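Local coordinates for protein SmhB (Serratia marcescens, PDB 6ZZ5) that forms the B component of the tripartite alpha-pore-forming toxin Smh and, in this soluble form, probably awaits assembly into a membrane pore, at residues Lys66-Gln69 and Pro70-Arg74; Gln86-Ile89 and Ser90-Pro94; Gly128-Asn131 and Asp132-Ile136. All coordinates share one frame; numbering follows the deposited sequence.

Contact 1 of 3, residues Lys66-Gln69 and Pro70-Arg74; sequences KDIQ and PLIIR
Ile68 and Ile72, one turn apart on the helix, meet through unlike branches: the branch methyl CG2 of Ile68 lies 4.2 Å from CD1, the chain end of Ile72, a loose van der Waals approach in which the two side chains run at a slant to each other. The torsions explain which branches are used. With CG1 of Ile68 anti to the carbonyl carbon (chi1 -55°), CG2 is left opposite the backbone N, beside the carbonyl carbon and so on the side of the following turn, while Ile72 sends CG1 and an extended CD1 back toward it. Pro70 turns its ring to the preceding turn, and its CG comes to 3.4 Å from Lys66 O, the carbonyl that an amide at this position would normally bond. Leu71 behaves similarly, its CG resting 3.5 Å from Asp67 O. This is a proline kink in helix 44-92: Pro70 has no N-H to give, the N of Leu71 also lacks a bond to Asp67 O, and a wider pi-type turn spans 66-68. Leu71 N bonds instead, weakly, to Ile68 O. The i to i-4 pattern resumes with Ile72 N to the same Ile68 O, at 3.2 Å with an N-H...O angle of 145°, and continues with Ile73 N to Gln69 O, straighter at 161°. The side chain of Ile73 comes back to the latter oxygen, CG1 3.7 Å from Gln69 O. The buried Gln69 packs against Ala19 and Gln23 of helix 4-30 and Met335 of helix 321-336. Ile68 faces helix 99-151 through Thr126 and Ile127, whereas Ile72 packs on Gln15 and Ala19, so the two isoleucines serve different helices. On the exposed side, Asp67 OD2 is hydrogen-bonded to His63.

Contact 2 of 3, residues Gln86-Ile89 and Ser90-Pro94; sequences QNLI and STVMP. With EDO (1,2-ethanediol), chain I.
The side chains of Ile89 and Met93 run alongside each other in one direction, with the sulfur SD of Met93 3.6 Å from CD1 of Ile89. A second apolar pair, Leu88 and Val92, meets through methyl groups, CD1 of Leu88 being 3.7 Å from CG1 of Val92; both residues are exposed. Beneath the pairs run backbone bonds, Val92 N to Leu88 O at 2.9 Å and Met93 N to Ile89 O at 3.0 Å. Leu88 O also accepts from Thr91 N, which sits well above the carbonyl plane, 66° out of it. Thr91 turns its OG1 back over the preceding turn (chi1 55°), to 2.8 Å from Asn87 O. The contact lies near the C-terminal end of helix 44-92, a long rod of the Bacillus haemolytic enterotoxin (HBL) family, where CD of Pro94 lies 3.3 Å from Ile89 O. Elsewhere on the turn, one water gathers three side chains: it accepts from Gln86 NE2 and donates to Asn87 OD1 and, at 2.9 Å, to Ser90 OG. Farther out, Gln86, stretched out, has its OE1 held by Tyr82 OH and by a 1,2-ethanediol, probably from the crystallisation liquor, whose O2 donates at 2.7 Å to Gln86 OE1 and which is also hydrogen-bonded to Glu291. Ser90 OG is hydrogen-bonded to Phe313 O of helix 306-319, while Trp102 and Ala105 of helix 99-151 cover both Ile89 and Met93.

Contact 3 of 3, residues Gly128-Asn131 and Asp132-Ile136; sequences GSLN and DKLII
Leu130 and Leu134 form the buried, closely packed side of this turn: CG of Leu130 lies 3.9 Å from CD1 of Leu134, and CD1 of Leu130 is nearly as close to the same methyl. Leu130 carries CG opposite its backbone N (chi1 172°), on the side of the next turn, which brings the branched end forward to Leu134. Beside them the buried Asn131 meets Ile135 at a slant, its ND2 3.9 Å from CD1 of Ile135, and CG1 of Ile135 presses to 3.2 Å from Asn131 O. Four successive N-H to O bonds hold the backbone, with Lys133 N to Ser129 O the straightest at 162°, a regular alpha-helical ladder in helix 99-151 of this helical-bundle toxin. Leu130 rests on His60 and Ile68 of helix 44-92; Leu134 touches His60 as well and reaches Leu267 and Ala271 of helix 252-300. Both ends of the Asn131 amide are satisfied by that last helix: ND2 gives to Gln272 OE1 and OD1 takes from Gln268 NE2, which fixes the rotation of the buried group. On the exposed side, side chains touch mainly backbone carbonyls of their own helix. Lys133 lays its aliphatic chain over the carbonyl of Ser129, CG 3.4 Å from Ser129 O, before NZ leads away. Asp132 folds its carboxylate beside Gly128, with OD2 3.3 Å from Gly128 O, two acceptors that share no hydrogen bond.

How the contacts relate
From the N terminus, the chain meets contact 1 midway along helix 44-92, then contact 2 at the end of the same helix, and, after turning into helix 99-151, contact 3. Each joins two adjoining segments, so none closes a long loop; the three follow in series without nesting or crossing. Contacts 1 and 2 share a helix but stand about 30 Å apart between centres, and contacts 2 and 3 about 43 Å. Contacts 1 and 3 touch directly, CD1 of Ile68 lying 3.8 Å from CD2 of Leu130, a packing that joins the two antiparallel helices. Helices 4-30, 252-300, 306-319 and 321-336 pack around them in the elongated bundle.

Contact 1 of 3, residues Lys66-Gln69 and Pro70-Arg74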
loop_
_atom_site.group_PDB
_atom_site.type_symbol
_atom_site.label_atom_id
_atom_site.label_comp_id
_atom_site.label_asym_id
_atom_site.label_seq_id
_atom_site.Cartn_x
_atom_site.Cartn_y
_atom_site.Cartn_z
ATOM N N LYS A 66 1.613 10.409 -6.902
ATOM C CA LYS A 66 1.077 11.730 -7.265
ATOM C C LYS A 66 -0.397 11.571 -7.612
ATOM O O LYS A 66 -1.203 12.492 -7.355
ATOM C CB LYS A 66 1.894 12.397 -8.388
ATOM C CG LYS A 66 3.283 12.903 -7.998
ATOM C CD LYS A 66 3.352 13.837 -6.755
ATOM C CE LYS A 66 4.744 14.109 -6.189
ATOM N NZ LYS A 66 5.012 13.383 -4.914
ATOM N N ASP A 67 -0.796 10.450 -8.189
ATOM C CA ASP A 67 -2.135 10.424 -8.835
ATOM C C ASP A 67 -3.013 9.451 -8.072
ATOM O O ASP A 67 -4.213 9.533 -8.214
ATOM C CB ASP A 67 -2.041 10.076 -10.328
ATOM C CG ASP A 67 -1.162 10.994 -11.134
ATOM O OD1 ASP A 67 -1.253 12.223 -10.932
ATOM O OD2 ASP A 67 -0.397 10.484 -11.949
ATOM N N ILE A 68 -2.448 8.472 -7.367
ATOM C CA ILE A 68 -3.326 7.419 -6.787
ATOM C C ILE A 68 -3.433 7.589 -5.282
ATOM O O ILE A 68 -4.608 7.555 -4.771
ATOM C CB ILE A 68 -2.893 6.001 -7.220
ATOM C CG1 ILE A 68 -2.829 5.913 -8.742
ATOM C CG2 ILE A 68 -3.793 4.954 -6.582
ATOM C CD1 ILE A 68 -2.335 4.578 -9.242
ATOM N N GLN A 69 -2.308 7.728 -4.569
ATOM C CA GLN A 69 -2.365 7.954 -3.104
ATOM C C GLN A 69 -3.424 9.019 -2.750
ATOM O O GLN A 69 -4.132 8.829 -1.744
ATOM C CB GLN A 69 -0.989 8.315 -2.542
ATOM C CG GLN A 69 -0.923 8.428 -1.027
ATOM C CD GLN A 69 -0.859 7.128 -0.270
ATOM O OE1 GLN A 69 -0.897 6.045 -0.838
ATOM N NE2 GLN A 69 -0.778 7.213 1.041
ATOM N N PRO A 70 -3.478 10.214 -3.386
ATOM C CA PRO A 70 -4.497 11.230 -3.050
ATOM C C PRO A 70 -5.944 10.730 -3.186
ATOM O O PRO A 70 -6.805 11.173 -2.380
ATOM C CB PRO A 70 -4.261 12.420 -3.990
ATOM C CG PRO A 70 -2.823 12.213 -4.419
ATOM C CD PRO A 70 -2.608 10.707 -4.469
ATOM N N LEU A 71 -6.196 9.766 -4.069
ATOM C CA LEU A 71 -7.531 9.146 -4.261
ATOM C C LEU A 71 -7.851 8.255 -3.076
ATOM O O LEU A 71 -9.070 8.141 -2.713
ATOM C CB LEU A 71 -7.646 8.379 -5.577
ATOM C CG LEU A 71 -7.397 9.205 -6.844
ATOM C CD1 LEU A 71 -7.472 8.300 -8.060
ATOM C CD2 LEU A 71 -8.310 10.423 -6.972
ATOM N N ILE A 72 -6.840 7.586 -2.513
ATOM C CA ILE A 72 -7.082 6.713 -1.343
ATOM C C ILE A 72 -7.434 7.613 -0.139
ATOM O O ILE A 72 -8.367 7.323 0.601
ATOM C CB ILE A 72 -5.906 5.741 -1.186
ATOM C CG1 ILE A 72 -5.920 4.779 -2.388
ATOM C CG2 ILE A 72 -6.034 5.010 0.129
ATOM C CD1 ILE A 72 -4.708 3.990 -2.617
ATOM N N ILE A 73 -6.751 8.722 0.030
ATOM C CA ILE A 73 -7.056 9.643 1.150
ATOM C C ILE A 73 -8.449 10.232 0.938
ATOM O O ILE A 73 -9.231 10.349 1.918
ATOM C CB ILE A 73 -5.952 10.703 1.300
ATOM C CG1 ILE A 73 -4.624 10.015 1.679
ATOM C CG2 ILE A 73 -6.368 11.757 2.311
ATOM C CD1 ILE A 73 -3.404 10.910 1.557
ATOM N N ARG A 74 -8.740 10.593 -0.302
ATOM C CA ARG A 74 -10.053 11.134 -0.667
ATOM C C ARG A 74 -11.136 10.130 -0.244
ATOM O O ARG A 74 -12.200 10.589 0.268
ATOM C CB ARG A 74 -10.030 11.481 -2.153
ATOM C CG ARG A 74 -11.381 11.824 -2.735
ATOM C CD ARG A 74 -11.874 13.091 -2.104
ATOM N NE ARG A 74 -10.996 14.220 -2.359
ATOM C CZ ARG A 74 -11.118 15.406 -1.764
ATOM N NH1 ARG A 74 -10.291 16.393 -2.076
ATOM N NH2 ARG A 74 -12.066 15.592 -0.857
#

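Contact 2 of 3, residues Gln86-Ile89 and Ser90-Pro94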
loop_
_atom_site.group_PDB
_atom_site.type_symbol
_atom_site.label_atom_id
_atom_site.label_comp_id
_atom_site.label_asym_id
_atom_site.label_seq_id
_atom_site.Cartn_x
_atom_site.Cartn_y
_atom_site.Cartn_z
ATOM N N GLN A 86 -25.095 10.421 7.280
ATOM C CA GLN A 86 -25.976 9.374 7.836
ATOM C C GLN A 86 -26.332 9.778 9.266
ATOM O O GLN A 86 -27.505 9.642 9.635
ATOM C CB GLN A 86 -25.381 7.990 7.711
ATOM C CG GLN A 86 -26.386 6.896 8.063
ATOM C CD GLN A 86 -25.817 5.502 8.028
ATOM O OE1 GLN A 86 -25.659 4.918 6.952
ATOM N NE2 GLN A 86 -25.502 4.976 9.200
ATOM N N ASN A 87 -25.374 10.259 10.048
ATOM C CA ASN A 87 -25.681 10.705 11.440
ATOM C C ASN A 87 -26.615 11.927 11.423
ATOM O O ASN A 87 -27.414 12.108 12.380
ATOM C CB ASN A 87 -24.429 10.984 12.272
ATOM C CG ASN A 87 -23.898 9.752 12.978
ATOM O OD1 ASN A 87 -24.505 8.658 12.909
ATOM N ND2 ASN A 87 -22.738 9.930 13.624
ATOM N N LEU A 88 -26.450 12.827 10.472
ATOM C CA LEU A 88 -27.364 13.986 10.337
ATOM C C LEU A 88 -28.808 13.472 10.152
ATOM O O LEU A 88 -29.672 13.885 10.907
ATOM C CB LEU A 88 -26.911 14.841 9.157
ATOM C CG LEU A 88 -27.801 16.033 8.805
ATOM C CD1 LEU A 88 -27.822 17.037 9.933
ATOM C CD2 LEU A 88 -27.275 16.694 7.545
ATOM N N ILE A 89 -29.028 12.544 9.228
ATOM C CA ILE A 89 -30.356 11.873 9.007
ATOM C C ILE A 89 -30.841 11.281 10.325
ATOM O O ILE A 89 -31.993 11.554 10.724
ATOM C CB ILE A 89 -30.247 10.776 7.923
ATOM C CG1 ILE A 89 -29.956 11.367 6.548
ATOM C CG2 ILE A 89 -31.436 9.856 7.877
ATOM C CD1 ILE A 89 -30.749 12.535 6.198
ATOM N N SER A 90 -29.955 10.574 11.020
ATOM C CA SER A 90 -30.275 9.849 12.246
ATOM C C SER A 90 -30.657 10.796 13.367
ATOM O O SER A 90 -31.349 10.336 14.234
ATOM C CB SER A 90 -29.139 8.968 12.677
ATOM O OG SER A 90 -28.870 7.956 11.702
ATOM N N THR A 91 -30.137 12.027 13.417
ATOM C CA THR A 91 -30.342 12.955 14.544
ATOM C C THR A 91 -31.451 13.949 14.184
ATOM O O THR A 91 -32.176 14.353 15.108
ATOM C CB THR A 91 -29.026 13.646 14.976
ATOM O OG1 THR A 91 -28.426 14.295 13.842
ATOM C CG2 THR A 91 -28.036 12.641 15.544
ATOM N N VAL A 92 -31.691 14.245 12.916
ATOM C CA VAL A 92 -32.722 15.269 12.597
ATOM C C VAL A 92 -34.052 14.657 12.176
ATOM O O VAL A 92 -35.066 15.367 12.369
ATOM C CB VAL A 92 -32.266 16.358 11.613
ATOM C CG1 VAL A 92 -30.908 16.924 11.963
ATOM C CG2 VAL A 92 -32.326 15.923 10.190
ATOM N N MET A 93 -34.089 13.451 11.589
ATOM C CA MET A 93 -35.328 12.983 10.905
ATOM C C MET A 93 -36.266 12.140 11.764
ATOM O O MET A 93 -37.484 12.266 11.625
ATOM C CB MET A 93 -35.010 12.246 9.608
ATOM C CG MET A 93 -34.449 13.230 8.634
ATOM S SD MET A 93 -34.239 12.453 7.011
ATOM C CE MET A 93 -35.972 12.492 6.585
ATOM N N PRO A 94 -35.786 11.259 12.662
ATOM C CA PRO A 94 -36.697 10.431 13.454
ATOM C C PRO A 94 -37.745 11.215 14.230
ATOM O O PRO A 94 -38.852 10.772 14.262
ATOM C CB PRO A 94 -35.745 9.684 14.372
ATOM C CG PRO A 94 -34.511 9.520 13.517
ATOM C CD PRO A 94 -34.385 10.869 12.841
HETATM C C1 EDO I . -28.292 2.135 7.249
HETATM O O1 EDO I . -28.161 0.839 7.811
HETATM C C2 EDO I . -27.322 2.356 6.159
HETATM O O2 EDO I . -25.987 2.273 6.619
HETATM O O HOH W 1 -26.163 7.017 11.442
#

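Contact 3 of 3, residues Gly128-Asn131 and Asp132-Ile136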
loop_
_atom_site.group_PDB
_atom_site.type_symbol
_atom_site.label_atom_id
_atom_site.label_comp_id
_atom_site.label_asym_id
_atom_site.label_seq_id
_atom_site.Cartn_x
_atom_site.Cartn_y
_atom_site.Cartn_z
ATOM N N GLY A 128 -5.596 -0.773 -11.145
ATOM C CA GLY A 128 -5.656 -1.919 -12.065
ATOM C C GLY A 128 -4.801 -1.686 -13.305
ATOM O O GLY A 128 -4.018 -2.585 -13.693
ATOM N N SER A 129 -4.869 -0.502 -13.892
ATOM C CA SER A 129 -4.094 -0.159 -15.123
ATOM C C SER A 129 -2.606 -0.110 -14.761
ATOM O O SER A 129 -1.777 -0.602 -15.531
ATOM C CB SER A 129 -4.517 1.156 -15.714
ATOM O OG SER A 129 -5.802 1.039 -16.255
ATOM N N LEU A 130 -2.292 0.427 -13.594
ATOM C CA LEU A 130 -0.892 0.573 -13.143
ATOM C C LEU A 130 -0.324 -0.828 -12.876
ATOM O O LEU A 130 0.788 -1.104 -13.320
ATOM C CB LEU A 130 -0.808 1.459 -11.909
ATOM C CG LEU A 130 0.588 1.495 -11.272
ATOM C CD1 LEU A 130 1.629 2.049 -12.263
ATOM C CD2 LEU A 130 0.577 2.244 -9.959
ATOM N N ASN A 131 -1.094 -1.691 -12.210
ATOM C CA ASN A 131 -0.729 -3.109 -11.969
ATOM C C ASN A 131 -0.432 -3.765 -13.304
ATOM O O ASN A 131 0.578 -4.473 -13.406
ATOM C CB ASN A 131 -1.797 -3.828 -11.156
ATOM C CG ASN A 131 -1.381 -5.206 -10.735
ATOM O OD1 ASN A 131 -0.250 -5.410 -10.292
ATOM N ND2 ASN A 131 -2.332 -6.124 -10.801
ATOM N N ASP A 132 -1.298 -3.582 -14.294
ATOM C CA ASP A 132 -1.135 -4.236 -15.621
ATOM C C ASP A 132 0.181 -3.776 -16.250
ATOM O O ASP A 132 0.969 -4.641 -16.710
ATOM C CB ASP A 132 -2.332 -3.976 -16.546
ATOM C CG ASP A 132 -3.597 -4.652 -16.035
ATOM O OD1 ASP A 132 -3.456 -5.555 -15.208
ATOM O OD2 ASP A 132 -4.720 -4.238 -16.461
ATOM N N LYS A 133 0.464 -2.475 -16.255
ATOM C CA LYS A 133 1.708 -1.959 -16.872
ATOM C C LYS A 133 2.926 -2.523 -16.105
ATOM O O LYS A 133 3.912 -2.872 -16.755
ATOM C CB LYS A 133 1.750 -0.441 -16.821
ATOM C CG LYS A 133 0.693 0.223 -17.671
ATOM C CD LYS A 133 0.749 1.737 -17.549
ATOM C CE LYS A 133 -0.508 2.398 -18.068
ATOM N NZ LYS A 133 -0.168 3.639 -18.794
ATOM N N LEU A 134 2.817 -2.637 -14.772
ATOM C CA LEU A 134 3.903 -3.123 -13.900
ATOM C C LEU A 134 4.124 -4.624 -14.189
ATOM O O LEU A 134 5.295 -5.072 -14.165
ATOM C CB LEU A 134 3.596 -2.854 -12.429
ATOM C CG LEU A 134 3.883 -1.434 -11.943
ATOM C CD1 LEU A 134 3.236 -1.214 -10.578
ATOM C CD2 LEU A 134 5.393 -1.158 -11.905
ATOM N N ILE A 135 3.068 -5.371 -14.478
ATOM C CA ILE A 135 3.176 -6.827 -14.817
ATOM C C ILE A 135 4.026 -6.910 -16.097
ATOM O O ILE A 135 5.062 -7.628 -16.110
ATOM C CB ILE A 135 1.814 -7.512 -14.955
ATOM C CG1 ILE A 135 1.147 -7.616 -13.589
ATOM C CG2 ILE A 135 1.965 -8.897 -15.604
ATOM C CD1 ILE A 135 -0.307 -7.943 -13.624
ATOM N N ILE A 136 3.674 -6.104 -17.102
ATOM C CA ILE A 136 4.341 -6.181 -18.428
ATOM C C ILE A 136 5.789 -5.750 -18.196
ATOM O O ILE A 136 6.754 -6.490 -18.613
ATOM C CB ILE A 136 3.577 -5.321 -19.445
ATOM C CG1 ILE A 136 2.186 -5.890 -19.748
ATOM C CG2 ILE A 136 4.350 -5.150 -20.745
ATOM C CD1 ILE A 136 1.162 -4.807 -20.116
#